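Long-range contact in glyoxalase family protein, putative (Bacillus anthracis, PDB 2QQZ), which is of unknown function but belongs to the glyoxalase/bleomycin resistance protein/dioxygenase superfamily, whose members include metal-dependent enzymes and drug-binding resistance proteins: residues F86-I98 with F109-F121. Numbering follows the deposited sequence.
Sequences FKQELIKQGIEVI and FYVSDPFGNRIEF. With SO4 (sulfate ion), chain D.
Three aromatic rings, Phe86, Phe109 and Phe121, carry the contact between helix 86-92 and the sheet. Phe86 and Phe121 form a T-shaped pair, centroids 5.0 Å apart and planes at 74°, in which the edge atom CE2 of Phe86 stands over the face of Phe121. The Phe109 ring is wedged between helix and sheet: Lys87 lies over one face, its CD making a CH-pi contact 4.0 Å from the ring centroid, while CB of Phe121 lies over the other. A chi1 of 66° sets CG of Phe109 between its own backbone N and carbonyl carbon, and the ring reaches Leu90, whose CD1 meets its edge at CE1 (3.9 Å). Lysine suits this border: its methylenes cover the ring while NZ runs on to a salt bridge with Asp99.

Beta-branched residues offer compact apolar methyls beyond the rings. CG1 of Val111 meets CG2 of Ile95 and CG1 of Val97, and CB of Val97 lies 3.8 Å from CD1 of Phe109.

Ile98 and Tyr110 are an antiparallel hydrogen-bonded pair, Ile98 N to Tyr110 O at 2.9 Å and Tyr110 N to Ile98 O at 2.8 Å. Two residues away on each chain, a water bridges the backbones instead, donating to Glu96 O and accepting from Ser112 N. CD1 of Ile98 approaches NH2 of Arg118, whose guanidinium has CD2 of Tyr110 over one face and binds O1 of a sulfate, probably from the crystallisation liquor, through NH1 and NH2.

A Schellman motif ends the helix at Gly94, whose positive phi favours glycine. Helix 83-92 thus packs on one sheet face of a beta-alpha-beta-beta-beta module, the glyoxalase-superfamily unit; Phe86 and Phe121 also pack on Val80 of strand 76-80 and Ile8 of the second subunit.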
# COMPACT_ATOMS: atom_id res chain seq x y z
N PHE A 86 2.90 1.28 21.38
CA PHE A 86 2.04 0.50 20.48
C PHE A 86 2.52 -0.94 20.41
O PHE A 86 1.72 -1.86 20.57
CB PHE A 86 2.05 1.12 19.10
CG PHE A 86 1.29 0.35 18.06
CD1 PHE A 86 -0.09 0.19 18.16
CD2 PHE A 86 1.96 -0.13 16.92
CE1 PHE A 86 -0.81 -0.47 17.17
CE2 PHE A 86 1.26 -0.78 15.94
CZ PHE A 86 -0.14 -0.94 16.06
N LYS A 87 3.83 -1.11 20.19
CA LYS A 87 4.44 -2.44 20.11
C LYS A 87 4.21 -3.30 21.38
O LYS A 87 3.86 -4.49 21.26
CB LYS A 87 5.94 -2.33 19.83
CG LYS A 87 6.60 -3.71 19.56
CD LYS A 87 7.97 -3.53 18.97
CE LYS A 87 9.00 -3.60 20.04
NZ LYS A 87 10.35 -3.75 19.44
N GLN A 88 4.40 -2.73 22.56
CA GLN A 88 4.13 -3.48 23.78
C GLN A 88 2.65 -3.79 23.98
O GLN A 88 2.32 -4.77 24.66
CB GLN A 88 4.70 -2.79 25.03
CG GLN A 88 6.21 -2.88 25.14
CD GLN A 88 6.76 -4.27 24.90
OE1 GLN A 88 6.26 -5.27 25.42
NE2 GLN A 88 7.82 -4.34 24.11
N GLU A 89 1.75 -2.98 23.42
CA GLU A 89 0.31 -3.32 23.45
C GLU A 89 -0.01 -4.52 22.53
O GLU A 89 -0.92 -5.31 22.83
CB GLU A 89 -0.58 -2.13 23.08
CG GLU A 89 -0.62 -1.01 24.07
CD GLU A 89 -0.80 -1.49 25.52
OE1 GLU A 89 -1.90 -1.97 25.83
OE2 GLU A 89 0.16 -1.38 26.32
N LEU A 90 0.72 -4.65 21.43
CA LEU A 90 0.55 -5.80 20.56
C LEU A 90 1.12 -7.06 21.20
O LEU A 90 0.49 -8.12 21.18
CB LEU A 90 1.16 -5.56 19.17
CG LEU A 90 0.57 -4.43 18.30
CD1 LEU A 90 1.21 -4.43 16.92
CD2 LEU A 90 -0.97 -4.43 18.19
N ILE A 91 2.30 -6.96 21.78
CA ILE A 91 2.91 -8.09 22.48
C ILE A 91 1.94 -8.53 23.62
O ILE A 91 1.56 -9.69 23.69
CB ILE A 91 4.32 -7.73 22.98
CG1 ILE A 91 5.29 -7.67 21.80
CG2 ILE A 91 4.79 -8.72 24.06
CD1 ILE A 91 6.58 -6.97 22.11
N LYS A 92 1.47 -7.59 24.44
CA LYS A 92 0.47 -7.90 25.49
C LYS A 92 -0.66 -8.82 24.97
O LYS A 92 -1.13 -9.71 25.68
CB LYS A 92 -0.14 -6.61 26.03
CG LYS A 92 -0.11 -6.47 27.51
CD LYS A 92 -0.39 -5.00 27.90
CE LYS A 92 -1.90 -4.74 28.11
NZ LYS A 92 -2.39 -5.24 29.48
N GLN A 93 -1.09 -8.61 23.72
CA GLN A 93 -2.17 -9.38 23.11
C GLN A 93 -1.70 -10.66 22.38
O GLN A 93 -2.45 -11.26 21.61
CB GLN A 93 -2.96 -8.48 22.13
CG GLN A 93 -3.59 -7.25 22.76
CD GLN A 93 -4.14 -6.30 21.71
OE1 GLN A 93 -3.55 -5.26 21.42
NE2 GLN A 93 -5.28 -6.68 21.11
N GLY A 94 -0.45 -11.05 22.57
CA GLY A 94 0.07 -12.28 21.96
C GLY A 94 0.46 -12.20 20.49
O GLY A 94 0.68 -13.22 19.84
N ILE A 95 0.53 -10.98 19.95
CA ILE A 95 0.97 -10.78 18.57
C ILE A 95 2.49 -10.87 18.45
O ILE A 95 3.22 -10.22 19.21
CB ILE A 95 0.47 -9.41 18.01
CG1 ILE A 95 -1.06 -9.34 18.08
CG2 ILE A 95 0.96 -9.20 16.58
CD1 ILE A 95 -1.74 -10.48 17.28
N GLU A 96 2.97 -11.65 17.49
CA GLU A 96 4.40 -11.77 17.25
C GLU A 96 4.94 -10.58 16.44
O GLU A 96 4.41 -10.26 15.37
CB GLU A 96 4.72 -13.10 16.55
CG GLU A 96 4.42 -14.37 17.37
CD GLU A 96 5.55 -14.78 18.35
OE1 GLU A 96 6.62 -14.12 18.42
OE2 GLU A 96 5.35 -15.78 19.07
N VAL A 97 5.99 -9.93 16.95
CA VAL A 97 6.60 -8.80 16.23
C VAL A 97 8.03 -9.08 15.78
O VAL A 97 8.81 -9.77 16.47
CB VAL A 97 6.51 -7.44 16.98
CG1 VAL A 97 5.17 -7.28 17.67
CG2 VAL A 97 7.66 -7.28 17.96
N ILE A 98 8.37 -8.60 14.60
CA ILE A 98 9.69 -8.79 14.05
C ILE A 98 10.30 -7.42 13.85
O ILE A 98 9.92 -6.69 12.93
CB ILE A 98 9.68 -9.57 12.71
CG1 ILE A 98 9.07 -10.97 12.91
CG2 ILE A 98 11.12 -9.66 12.11
CD1 ILE A 98 8.91 -11.71 11.64
N PHE A 109 8.87 -2.21 12.78
CA PHE A 109 8.75 -3.65 12.98
C PHE A 109 7.62 -4.19 12.10
O PHE A 109 6.73 -3.41 11.64
CB PHE A 109 8.50 -3.99 14.46
CG PHE A 109 7.18 -3.51 15.02
CD1 PHE A 109 6.04 -4.30 14.92
CD2 PHE A 109 7.08 -2.28 15.65
CE1 PHE A 109 4.84 -3.89 15.46
CE2 PHE A 109 5.86 -1.82 16.19
CZ PHE A 109 4.75 -2.61 16.08
N TYR A 110 7.63 -5.51 11.89
CA TYR A 110 6.63 -6.15 11.04
C TYR A 110 5.80 -7.06 11.91
O TYR A 110 6.28 -7.60 12.90
CB TYR A 110 7.28 -7.01 9.97
CG TYR A 110 8.37 -6.33 9.21
CD1 TYR A 110 8.08 -5.22 8.41
CD2 TYR A 110 9.67 -6.82 9.22
CE1 TYR A 110 9.07 -4.57 7.69
CE2 TYR A 110 10.68 -6.17 8.46
CZ TYR A 110 10.36 -5.05 7.73
OH TYR A 110 11.31 -4.38 6.95
N VAL A 111 4.56 -7.24 11.50
CA VAL A 111 3.71 -8.30 12.02
C VAL A 111 3.07 -8.97 10.80
O VAL A 111 3.09 -8.42 9.69
CB VAL A 111 2.63 -7.74 12.98
CG1 VAL A 111 3.25 -6.86 14.03
CG2 VAL A 111 1.59 -6.94 12.21
N SER A 112 2.50 -10.14 11.00
CA SER A 112 1.65 -10.79 10.01
C SER A 112 0.19 -10.65 10.47
O SER A 112 -0.14 -10.85 11.65
CB SER A 112 1.99 -12.28 9.88
OG SER A 112 3.31 -12.43 9.35
N ASP A 113 -0.72 -10.35 9.55
CA ASP A 113 -2.15 -10.38 9.94
C ASP A 113 -2.58 -11.87 10.02
O ASP A 113 -1.75 -12.77 9.81
CB ASP A 113 -3.05 -9.55 8.99
CG ASP A 113 -3.19 -10.16 7.57
OD1 ASP A 113 -2.82 -11.35 7.38
OD2 ASP A 113 -3.73 -9.46 6.68
N PRO A 114 -3.86 -12.14 10.36
CA PRO A 114 -4.30 -13.52 10.51
C PRO A 114 -4.17 -14.34 9.20
O PRO A 114 -4.19 -15.57 9.29
CB PRO A 114 -5.78 -13.34 10.88
CG PRO A 114 -5.81 -12.06 11.48
CD PRO A 114 -4.97 -11.22 10.66
N PHE A 115 -3.93 -13.71 8.04
CA PHE A 115 -3.97 -14.46 6.76
C PHE A 115 -2.56 -14.60 6.22
O PHE A 115 -2.35 -15.21 5.16
CB PHE A 115 -4.85 -13.74 5.73
CG PHE A 115 -6.10 -13.18 6.34
CD1 PHE A 115 -7.09 -14.06 6.86
CD2 PHE A 115 -6.26 -11.81 6.50
CE1 PHE A 115 -8.23 -13.55 7.50
CE2 PHE A 115 -7.44 -11.27 7.16
CZ PHE A 115 -8.39 -12.14 7.66
N GLY A 116 -1.59 -14.09 6.98
CA GLY A 116 -0.21 -14.23 6.64
C GLY A 116 0.35 -13.04 5.85
O GLY A 116 1.50 -13.13 5.40
N ASN A 117 -0.42 -11.98 5.63
CA ASN A 117 0.11 -10.74 4.99
C ASN A 117 1.02 -9.97 5.98
O ASN A 117 0.65 -9.81 7.16
CB ASN A 117 -1.01 -9.77 4.56
CG ASN A 117 -1.97 -10.39 3.58
OD1 ASN A 117 -1.58 -10.80 2.48
ND2 ASN A 117 -3.23 -10.45 3.97
N ARG A 118 2.19 -9.57 5.50
CA ARG A 118 3.09 -8.67 6.24
C ARG A 118 2.55 -7.23 6.26
O ARG A 118 2.10 -6.69 5.23
CB ARG A 118 4.45 -8.66 5.59
CG ARG A 118 5.45 -7.66 6.20
CD ARG A 118 6.90 -8.17 5.88
NE ARG A 118 7.27 -9.23 6.83
CZ ARG A 118 8.52 -9.68 7.03
NH1 ARG A 118 9.54 -9.19 6.32
NH2 ARG A 118 8.74 -10.65 7.90
N ILE A 119 2.63 -6.62 7.43
CA ILE A 119 2.26 -5.21 7.66
C ILE A 119 3.46 -4.65 8.43
O ILE A 119 3.98 -5.34 9.33
CB ILE A 119 1.05 -5.10 8.64
CG1 ILE A 119 -0.16 -5.80 8.04
CG2 ILE A 119 0.75 -3.62 9.00
CD1 ILE A 119 -0.61 -5.22 6.68
N GLU A 120 3.88 -3.42 8.09
CA GLU A 120 4.95 -2.74 8.79
C GLU A 120 4.42 -1.53 9.53
O GLU A 120 3.49 -0.83 9.05
CB GLU A 120 5.97 -2.29 7.77
CG GLU A 120 7.09 -1.36 8.39
CD GLU A 120 8.00 -0.84 7.32
OE1 GLU A 120 8.01 -1.45 6.20
OE2 GLU A 120 8.68 0.20 7.57
N PHE A 121 4.93 -1.32 10.75
CA PHE A 121 4.69 -0.14 11.55
C PHE A 121 6.01 0.60 11.76
O PHE A 121 7.06 -0.04 12.05
CB PHE A 121 4.04 -0.55 12.85
CG PHE A 121 2.71 -1.25 12.65
CD1 PHE A 121 1.59 -0.53 12.22
CD2 PHE A 121 2.60 -2.61 12.84
CE1 PHE A 121 0.37 -1.16 12.04
CE2 PHE A 121 1.39 -3.23 12.63
CZ PHE A 121 0.28 -2.50 12.24
S SO4 D . 12.34 -11.76 6.44
O1 SO4 D . 11.87 -10.83 7.45
O2 SO4 D . 12.95 -11.10 5.31
O3 SO4 D . 13.31 -12.61 7.14
O4 SO4 D . 11.28 -12.62 5.97
O HOH W 1 3.06 -11.38 13.43